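Local coordinates for aminoacyl-histidine dipeptidase (Vibrio alginolyticus, PDB 3MRU), which probably hydrolyses dipeptides, with zinc or cobalt as cofactor, as a metallopeptidase of the M20C family, at residues A[195-200]-A[318-323]; A[248-253]-A[266-271]. One frame throughout, in Å; residues are numbered along the deposited sequence.

Contact 1 (A[195-200]-A[318-323]); sequences DITRDA and IADQQR
The side chain of Asp320 lies over the Ile196 backbone and against its branched CB, with Ile196 CG2 packed 3.7 Å from Asp320 CB. Asp320 turns CG beside its own backbone N, anti to the carbonyl carbon (chi1 -71°), and its carboxylate then divides its work between the chain at Thr197, next to strand residues 198-199, and its own helix. OD2 accepts a nearly straight bond from the backbone N-H of Thr197, 2.9 Å from Thr197 N to Asp320 OD2, arriving close to the line of the C-O bond. OD1 is held from within the helix by Arg323, which grips this one oxygen side-on with two nitrogens. Of these, NE makes the shorter, straighter bond, 2.9 Å from Arg323 NE to Asp320 OD1 on the anti side of the carboxylate, while NH2 comes from above the carboxylate plane. Each oxygen has a separate partner, which should limit the carboxylate's rotation, and Arg323 probably helps to hold it in place for the Thr197 amide. Arg323 NH1 reaches on to the carbonyl of Ala390, beyond helix 373-389. The contact thus ties the first turn of helix 318-330 to the end of strand 181-199, which also pairs with the short strand 315-316 leading into that helix.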
ATOM      1  N   ASP A 195      -9.336  25.380  15.567  1.00 76.34           N
ATOM      2  CA  ASP A 195     -10.042  25.622  16.806  1.00 78.69           C
ATOM      3  C   ASP A 195     -11.096  26.711  16.645  1.00 79.69           C
ATOM      4  O   ASP A 195     -10.821  27.913  16.839  1.00 79.86           O
ATOM      5  CB  ASP A 195      -9.074  25.852  17.961  1.00101.26           C
ATOM      6  CG  ASP A 195      -8.723  24.556  18.681  1.00103.90           C
ATOM      7  OD1 ASP A 195      -9.652  23.747  18.962  1.00106.81           O
ATOM      8  OD2 ASP A 195      -7.521  24.338  18.961  1.00106.39           O
ATOM      9  N   ILE A 196     -12.303  26.261  16.295  1.00 70.25           N
ATOM     10  CA  ILE A 196     -13.394  27.159  15.921  1.00 71.56           C
ATOM     11  C   ILE A 196     -14.419  27.403  17.007  1.00 72.74           C
ATOM     12  O   ILE A 196     -14.705  26.526  17.842  1.00 72.10           O
ATOM     13  CB  ILE A 196     -14.149  26.724  14.623  1.00 67.23           C
ATOM     14  CG1 ILE A 196     -14.952  25.438  14.829  1.00 65.90           C
ATOM     15  CG2 ILE A 196     -13.181  26.573  13.462  1.00 68.23           C
ATOM     16  CD1 ILE A 196     -16.008  25.157  13.761  1.00 83.78           C
ATOM     17  N   THR A 197     -14.958  28.624  16.950  1.00117.99           N
ATOM     18  CA  THR A 197     -16.079  29.081  17.782  1.00119.45           C
ATOM     19  C   THR A 197     -17.282  29.479  16.902  1.00120.33           C
ATOM     20  O   THR A 197     -17.120  29.834  15.723  1.00121.00           O
ATOM     21  CB  THR A 197     -15.664  30.265  18.672  1.00 72.83           C
ATOM     22  OG1 THR A 197     -15.186  31.334  17.841  1.00 73.41           O
ATOM     23  CG2 THR A 197     -14.570  29.830  19.640  1.00 72.09           C
ATOM     24  N   ARG A 198     -18.479  29.426  17.480  1.00 93.64           N
ATOM     25  CA  ARG A 198     -19.693  29.585  16.706  1.00 94.46           C
ATOM     26  C   ARG A 198     -20.607  30.711  17.141  1.00 95.65           C
ATOM     27  O   ARG A 198     -20.839  30.915  18.333  1.00 96.29           O
ATOM     28  CB  ARG A 198     -20.468  28.290  16.721  1.00 82.98           C
ATOM     29  CG  ARG A 198     -19.854  27.264  15.848  1.00 81.96           C
ATOM     30  CD  ARG A 198     -20.586  25.999  15.999  1.00 80.14           C
ATOM     31  NE  ARG A 198     -20.637  25.317  14.719  1.00 80.03           N
ATOM     32  CZ  ARG A 198     -19.848  24.309  14.381  1.00 79.48           C
ATOM     33  NH1 ARG A 198     -19.988  23.756  13.189  1.00 79.48           N
ATOM     34  NH2 ARG A 198     -18.932  23.859  15.236  1.00 78.67           N
ATOM     35  N   ASP A 199     -21.127  31.433  16.151  1.00104.05           N
ATOM     36  CA  ASP A 199     -22.131  32.474  16.353  1.00105.11           C
ATOM     37  C   ASP A 199     -23.428  32.043  15.708  1.00105.47           C
ATOM     38  O   ASP A 199     -23.415  31.403  14.653  1.00106.05           O
ATOM     39  CB  ASP A 199     -21.642  33.796  15.783  1.00101.11           C
ATOM     40  CG  ASP A 199     -20.400  34.300  16.497  1.00102.83           C
ATOM     41  OD1 ASP A 199     -19.833  35.317  16.040  1.00105.56           O
ATOM     42  OD2 ASP A 199     -19.984  33.686  17.520  1.00103.37           O
ATOM     43  N   ALA A 200     -24.542  32.379  16.354  1.00 81.33           N
ATOM     44  CA  ALA A 200     -25.864  31.917  15.924  1.00 81.54           C
ATOM     45  C   ALA A 200     -26.295  32.468  14.564  1.00 81.85           C
ATOM     46  O   ALA A 200     -25.926  33.582  14.159  1.00 81.77           O
ATOM     47  CB  ALA A 200     -26.929  32.208  16.988  1.00 85.26           C
ATOM     48  N   ILE A 318     -17.059  34.185  11.531  1.00 95.96           N
ATOM     49  CA  ILE A 318     -16.565  34.609  10.214  1.00 95.50           C
ATOM     50  C   ILE A 318     -15.087  34.270  10.012  1.00 95.24           C
ATOM     51  O   ILE A 318     -14.739  33.578   9.042  1.00 95.20           O
ATOM     52  CB  ILE A 318     -16.868  36.128   9.884  1.00 96.40           C
ATOM     53  CG1 ILE A 318     -17.071  36.317   8.375  1.00 96.04           C
ATOM     54  CG2 ILE A 318     -15.791  37.087  10.428  1.00 95.52           C
ATOM     55  CD1 ILE A 318     -16.647  35.199   7.415  1.00 85.87           C
ATOM     56  N   ALA A 319     -14.247  34.727  10.951  1.00100.19           N
ATOM     57  CA  ALA A 319     -12.794  34.592  10.859  1.00 99.47           C
ATOM     58  C   ALA A 319     -12.369  33.136  10.790  1.00 99.00           C
ATOM     59  O   ALA A 319     -11.351  32.820  10.178  1.00 99.30           O
ATOM     60  CB  ALA A 319     -12.107  35.290  12.021  1.00103.46           C
ATOM     61  N   ASP A 320     -13.151  32.257  11.407  1.00 79.55           N
ATOM     62  CA  ASP A 320     -12.908  30.815  11.324  1.00 78.93           C
ATOM     63  C   ASP A 320     -13.345  30.234   9.978  1.00 77.96           C
ATOM     64  O   ASP A 320     -12.640  29.415   9.382  1.00 77.75           O
ATOM     65  CB  ASP A 320     -13.605  30.080  12.477  1.00 96.72           C
ATOM     66  CG  ASP A 320     -12.945  30.337  13.840  1.00 97.56           C
ATOM     67  OD1 ASP A 320     -11.712  30.627  13.872  1.00 98.28           O
ATOM     68  OD2 ASP A 320     -13.672  30.235  14.871  1.00 97.09           O
ATOM     69  N   GLN A 321     -14.521  30.655   9.518  1.00 87.21           N
ATOM     70  CA  GLN A 321     -15.028  30.279   8.200  1.00 85.80           C
ATOM     71  C   GLN A 321     -14.026  30.699   7.143  1.00 84.82           C
ATOM     72  O   GLN A 321     -13.646  29.914   6.277  1.00 84.94           O
ATOM     73  CB  GLN A 321     -16.358  30.967   7.932  1.00 80.97           C
ATOM     74  CG  GLN A 321     -16.965  30.616   6.621  1.00 79.92           C
ATOM     75  CD  GLN A 321     -18.453  30.827   6.602  1.00 80.60           C
ATOM     76  OE1 GLN A 321     -19.035  31.029   5.543  1.00 80.78           O
ATOM     77  NE2 GLN A 321     -19.089  30.769   7.774  1.00 82.01           N
ATOM     78  N   GLN A 322     -13.577  31.937   7.238  1.00 69.85           N
ATOM     79  CA  GLN A 322     -12.638  32.442   6.271  1.00 69.05           C
ATOM     80  C   GLN A 322     -11.353  31.613   6.202  1.00 67.70           C
ATOM     81  O   GLN A 322     -11.052  31.036   5.136  1.00 67.96           O
ATOM     82  CB  GLN A 322     -12.403  33.933   6.493  1.00 89.44           C
ATOM     83  CG  GLN A 322     -13.714  34.699   6.301  1.00 92.20           C
ATOM     84  CD  GLN A 322     -13.562  36.210   6.207  1.00 96.28           C
ATOM     85  OE1 GLN A 322     -12.619  36.798   6.758  1.00 98.44           O
ATOM     86  NE2 GLN A 322     -14.516  36.855   5.519  1.00 96.16           N
ATOM     87  N   ARG A 323     -10.648  31.495   7.335  1.00 72.48           N
ATOM     88  CA  ARG A 323      -9.340  30.810   7.378  1.00 70.24           C
ATOM     89  C   ARG A 323      -9.392  29.318   7.015  1.00 68.70           C
ATOM     90  O   ARG A 323      -8.494  28.799   6.358  1.00 68.13           O
ATOM     91  CB  ARG A 323      -8.609  31.067   8.705  1.00 70.76           C
ATOM     92  CG  ARG A 323      -9.138  30.323   9.917  1.00 70.55           C
ATOM     93  CD  ARG A 323      -8.740  31.016  11.237  1.00 70.85           C
ATOM     94  NE  ARG A 323      -9.280  30.283  12.376  1.00 70.34           N
ATOM     95  CZ  ARG A 323      -8.677  29.237  12.926  1.00 70.67           C
ATOM     96  NH1 ARG A 323      -7.504  28.824  12.463  1.00 71.43           N
ATOM     97  NH2 ARG A 323      -9.244  28.602  13.938  1.00 70.14           N
TER

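Contact 2 (A[248-253]-A[266-271]); sequences LRLVEF and AFVTVA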
ATOM      1  N   LEU A 248     -23.204  33.557   2.435  1.00 83.05           N
ATOM      2  CA  LEU A 248     -23.590  32.354   3.165  1.00 82.34           C
ATOM      3  C   LEU A 248     -22.612  31.942   4.259  1.00 81.97           C
ATOM      4  O   LEU A 248     -21.408  32.143   4.149  1.00 81.58           O
ATOM      5  CB  LEU A 248     -23.866  31.186   2.229  1.00 78.60           C
ATOM      6  CG  LEU A 248     -22.910  30.817   1.113  1.00 77.86           C
ATOM      7  CD1 LEU A 248     -21.657  30.242   1.685  1.00 77.69           C
ATOM      8  CD2 LEU A 248     -23.616  29.788   0.262  1.00 77.65           C
ATOM      9  N   ARG A 249     -23.179  31.353   5.308  1.00 77.22           N
ATOM     10  CA  ARG A 249     -22.485  31.044   6.537  1.00 76.68           C
ATOM     11  C   ARG A 249     -22.459  29.548   6.705  1.00 75.82           C
ATOM     12  O   ARG A 249     -23.370  28.841   6.279  1.00 75.66           O
ATOM     13  CB  ARG A 249     -23.231  31.670   7.690  1.00100.27           C
ATOM     14  CG  ARG A 249     -23.557  33.127   7.473  1.00103.24           C
ATOM     15  CD  ARG A 249     -22.364  34.022   7.818  1.00109.25           C
ATOM     16  NE  ARG A 249     -21.804  33.725   9.147  1.00113.20           N
ATOM     17  CZ  ARG A 249     -22.399  34.025  10.309  1.00115.11           C
ATOM     18  NH1 ARG A 249     -23.586  34.629  10.324  1.00115.38           N
ATOM     19  NH2 ARG A 249     -21.813  33.708  11.463  1.00116.99           N
ATOM     20  N   LEU A 250     -21.411  29.069   7.351  1.00 76.82           N
ATOM     21  CA  LEU A 250     -21.081  27.662   7.333  1.00 75.99           C
ATOM     22  C   LEU A 250     -21.382  26.958   8.642  1.00 75.85           C
ATOM     23  O   LEU A 250     -20.935  27.379   9.712  1.00 75.84           O
ATOM     24  CB  LEU A 250     -19.596  27.535   7.032  1.00 66.16           C
ATOM     25  CG  LEU A 250     -18.830  26.227   7.072  1.00 65.25           C
ATOM     26  CD1 LEU A 250     -19.147  25.397   5.859  1.00 64.44           C
ATOM     27  CD2 LEU A 250     -17.364  26.578   7.092  1.00 63.93           C
ATOM     28  N   VAL A 251     -22.159  25.889   8.566  1.00 73.31           N
ATOM     29  CA  VAL A 251     -22.402  25.079   9.758  1.00 73.38           C
ATOM     30  C   VAL A 251     -21.657  23.734   9.813  1.00 73.33           C
ATOM     31  O   VAL A 251     -21.044  23.386  10.814  1.00 73.08           O
ATOM     32  CB  VAL A 251     -23.962  24.925  10.078  1.00 73.71           C
ATOM     33  CG1 VAL A 251     -24.837  25.168   8.857  1.00 73.70           C
ATOM     34  CG2 VAL A 251     -24.291  23.586  10.731  1.00 72.93           C
ATOM     35  N   GLU A 252     -21.683  23.021   8.696  1.00 94.93           N
ATOM     36  CA  GLU A 252     -21.242  21.638   8.639  1.00 95.23           C
ATOM     37  C   GLU A 252     -20.416  21.367   7.354  1.00 94.66           C
ATOM     38  O   GLU A 252     -20.740  21.882   6.283  1.00 94.67           O
ATOM     39  CB  GLU A 252     -22.471  20.712   8.715  1.00110.37           C
ATOM     40  CG  GLU A 252     -22.203  19.219   8.643  1.00111.89           C
ATOM     41  CD  GLU A 252     -21.743  18.646   9.958  1.00114.66           C
ATOM     42  OE1 GLU A 252     -22.098  17.475  10.246  1.00116.33           O
ATOM     43  OE2 GLU A 252     -21.030  19.361  10.703  1.00116.34           O
ATOM     44  N   PHE A 253     -19.365  20.556   7.484  1.00 75.91           N
ATOM     45  CA  PHE A 253     -18.513  20.137   6.370  1.00 75.02           C
ATOM     46  C   PHE A 253     -18.035  18.698   6.661  1.00 75.24           C
ATOM     47  O   PHE A 253     -17.201  18.464   7.542  1.00 75.40           O
ATOM     48  CB  PHE A 253     -17.309  21.101   6.220  1.00 66.90           C
ATOM     49  CG  PHE A 253     -16.681  21.140   4.825  1.00 64.90           C
ATOM     50  CD1 PHE A 253     -16.219  22.347   4.304  1.00 63.42           C
ATOM     51  CD2 PHE A 253     -16.537  19.987   4.049  1.00 62.48           C
ATOM     52  CE1 PHE A 253     -15.634  22.405   3.038  1.00 61.91           C
ATOM     53  CE2 PHE A 253     -15.961  20.042   2.785  1.00 61.12           C
ATOM     54  CZ  PHE A 253     -15.511  21.254   2.282  1.00 62.02           C
ATOM     55  N   ALA A 266     -19.022  14.180  -0.470  1.00 66.69           N
ATOM     56  CA  ALA A 266     -18.720  15.186   0.527  1.00 66.42           C
ATOM     57  C   ALA A 266     -19.872  16.132   0.556  1.00 66.60           C
ATOM     58  O   ALA A 266     -20.605  16.240  -0.416  1.00 66.70           O
ATOM     59  CB  ALA A 266     -17.476  15.924   0.161  1.00 37.73           C
ATOM     60  N   PHE A 267     -20.045  16.831   1.661  1.00 73.75           N
ATOM     61  CA  PHE A 267     -21.129  17.785   1.723  1.00 74.28           C
ATOM     62  C   PHE A 267     -20.903  18.886   2.730  1.00 74.58           C
ATOM     63  O   PHE A 267     -20.169  18.724   3.699  1.00 74.93           O
ATOM     64  CB  PHE A 267     -22.448  17.071   2.014  1.00 71.84           C
ATOM     65  CG  PHE A 267     -22.624  16.654   3.449  1.00 71.80           C
ATOM     66  CD1 PHE A 267     -22.943  17.597   4.436  1.00 70.54           C
ATOM     67  CD2 PHE A 267     -22.524  15.315   3.809  1.00 72.17           C
ATOM     68  CE1 PHE A 267     -23.126  17.222   5.754  1.00 69.09           C
ATOM     69  CE2 PHE A 267     -22.720  14.924   5.144  1.00 71.71           C
ATOM     70  CZ  PHE A 267     -23.019  15.886   6.111  1.00 70.71           C
ATOM     71  N   VAL A 268     -21.561  20.004   2.491  1.00 68.25           N
ATOM     72  CA  VAL A 268     -21.541  21.103   3.398  1.00 68.91           C
ATOM     73  C   VAL A 268     -23.005  21.421   3.624  1.00 69.82           C
ATOM     74  O   VAL A 268     -23.810  21.335   2.693  1.00 69.64           O
ATOM     75  CB  VAL A 268     -20.783  22.315   2.789  1.00 66.78           C
ATOM     76  CG1 VAL A 268     -21.642  23.020   1.755  1.00 67.63           C
ATOM     77  CG2 VAL A 268     -20.443  23.319   3.839  1.00 66.47           C
ATOM     78  N   THR A 269     -23.367  21.734   4.867  1.00 76.53           N
ATOM     79  CA  THR A 269     -24.644  22.398   5.110  1.00 77.57           C
ATOM     80  C   THR A 269     -24.304  23.830   5.482  1.00 78.54           C
ATOM     81  O   THR A 269     -23.334  24.085   6.189  1.00 78.36           O
ATOM     82  CB  THR A 269     -25.548  21.709   6.179  1.00 79.71           C
ATOM     83  OG1 THR A 269     -25.180  22.144   7.487  1.00 79.39           O
ATOM     84  CG2 THR A 269     -25.474  20.180   6.103  1.00 79.54           C
ATOM     85  N   VAL A 270     -25.074  24.766   4.954  1.00 67.54           N
ATOM     86  CA  VAL A 270     -24.813  26.170   5.181  1.00 69.70           C
ATOM     87  C   VAL A 270     -26.111  26.908   5.490  1.00 71.15           C
ATOM     88  O   VAL A 270     -27.214  26.454   5.130  1.00 71.16           O
ATOM     89  CB  VAL A 270     -24.107  26.874   3.945  1.00110.72           C
ATOM     90  CG1 VAL A 270     -22.823  26.139   3.514  1.00110.90           C
ATOM     91  CG2 VAL A 270     -25.070  27.055   2.747  1.00110.37           C
ATOM     92  N   ALA A 271     -25.948  28.057   6.146  1.00 66.92           N
ATOM     93  CA  ALA A 271     -27.009  29.023   6.347  1.00 68.50           C
ATOM     94  C   ALA A 271     -26.820  30.189   5.377  1.00 69.85           C
ATOM     95  O   ALA A 271     -25.691  30.616   5.128  1.00 70.09           O
ATOM     96  CB  ALA A 271     -26.977  29.519   7.772  1.00 99.27           C
TER
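Thr269 O takes two backbone N-H groups at once, from Val251 and Glu252, each nitrogen 3.2 Å from the oxygen and both reaching it from the same face of its carbonyl plane. Towards the Ala271 end, the exchange is the regular two-way one: Arg249 N meets Ala271 O at 2.6 Å in an almost straight bond, and Ala271 N returns a bond to Arg249 O. Two residues facing one make this a classic beta bulge in an antiparallel pair of strands; it moves the register by one between the non-hydrogen-bonded pair Leu250-Val270 and the hydrogen-bonded pair Glu252-Thr269. Thr269 OG1 lies beside both Glu252 CB and CG1 of Val251, the extra residue. With CG anti to the backbone N (chi1 179°), Glu252 sets CG 3.6 Å from Phe267 CE1; the bend at chi2 then sets the direction of the carboxylate, whose plane is 47° from that of the ring. Glu252 and Thr269 share one face of the sheet; Leu250, Phe253, Val268 and Val270 form the opposite, apolar one, and Val270 CG2 also touches Leu248 CD2 at 4.0 Å. Helices 231-242 and 318-330 cover this apolar face, with Ile235 against Val268 and the ring of Phe324 nearly perpendicular to that of Phe253.

In the fold
The centres of contacts 1 and 2 lie 12 Å apart, and contact 2 is nested in the chain loop that contact 1 closes. Strands 181-199, 249-255 and 266-273 belong to the same large mixed sheet. Helix 318-330 joins the two sites: its first turn meets residues 195-200 in contact 1, whereas further along it Ile325 packs on Leu250 and Leu328 on Phe253 of contact 2. A second link is Arg198, whose NH1 makes a weak hydrogen bond to the carbonyl of the bulge residue Val251. Both contacts lie away from the two zinc ions, one bound by His80, Asp119 and Asp173, the other by Asp119 and His461; both segments of contact 2 belong to the sequence assigned to the M20 dimerisation family.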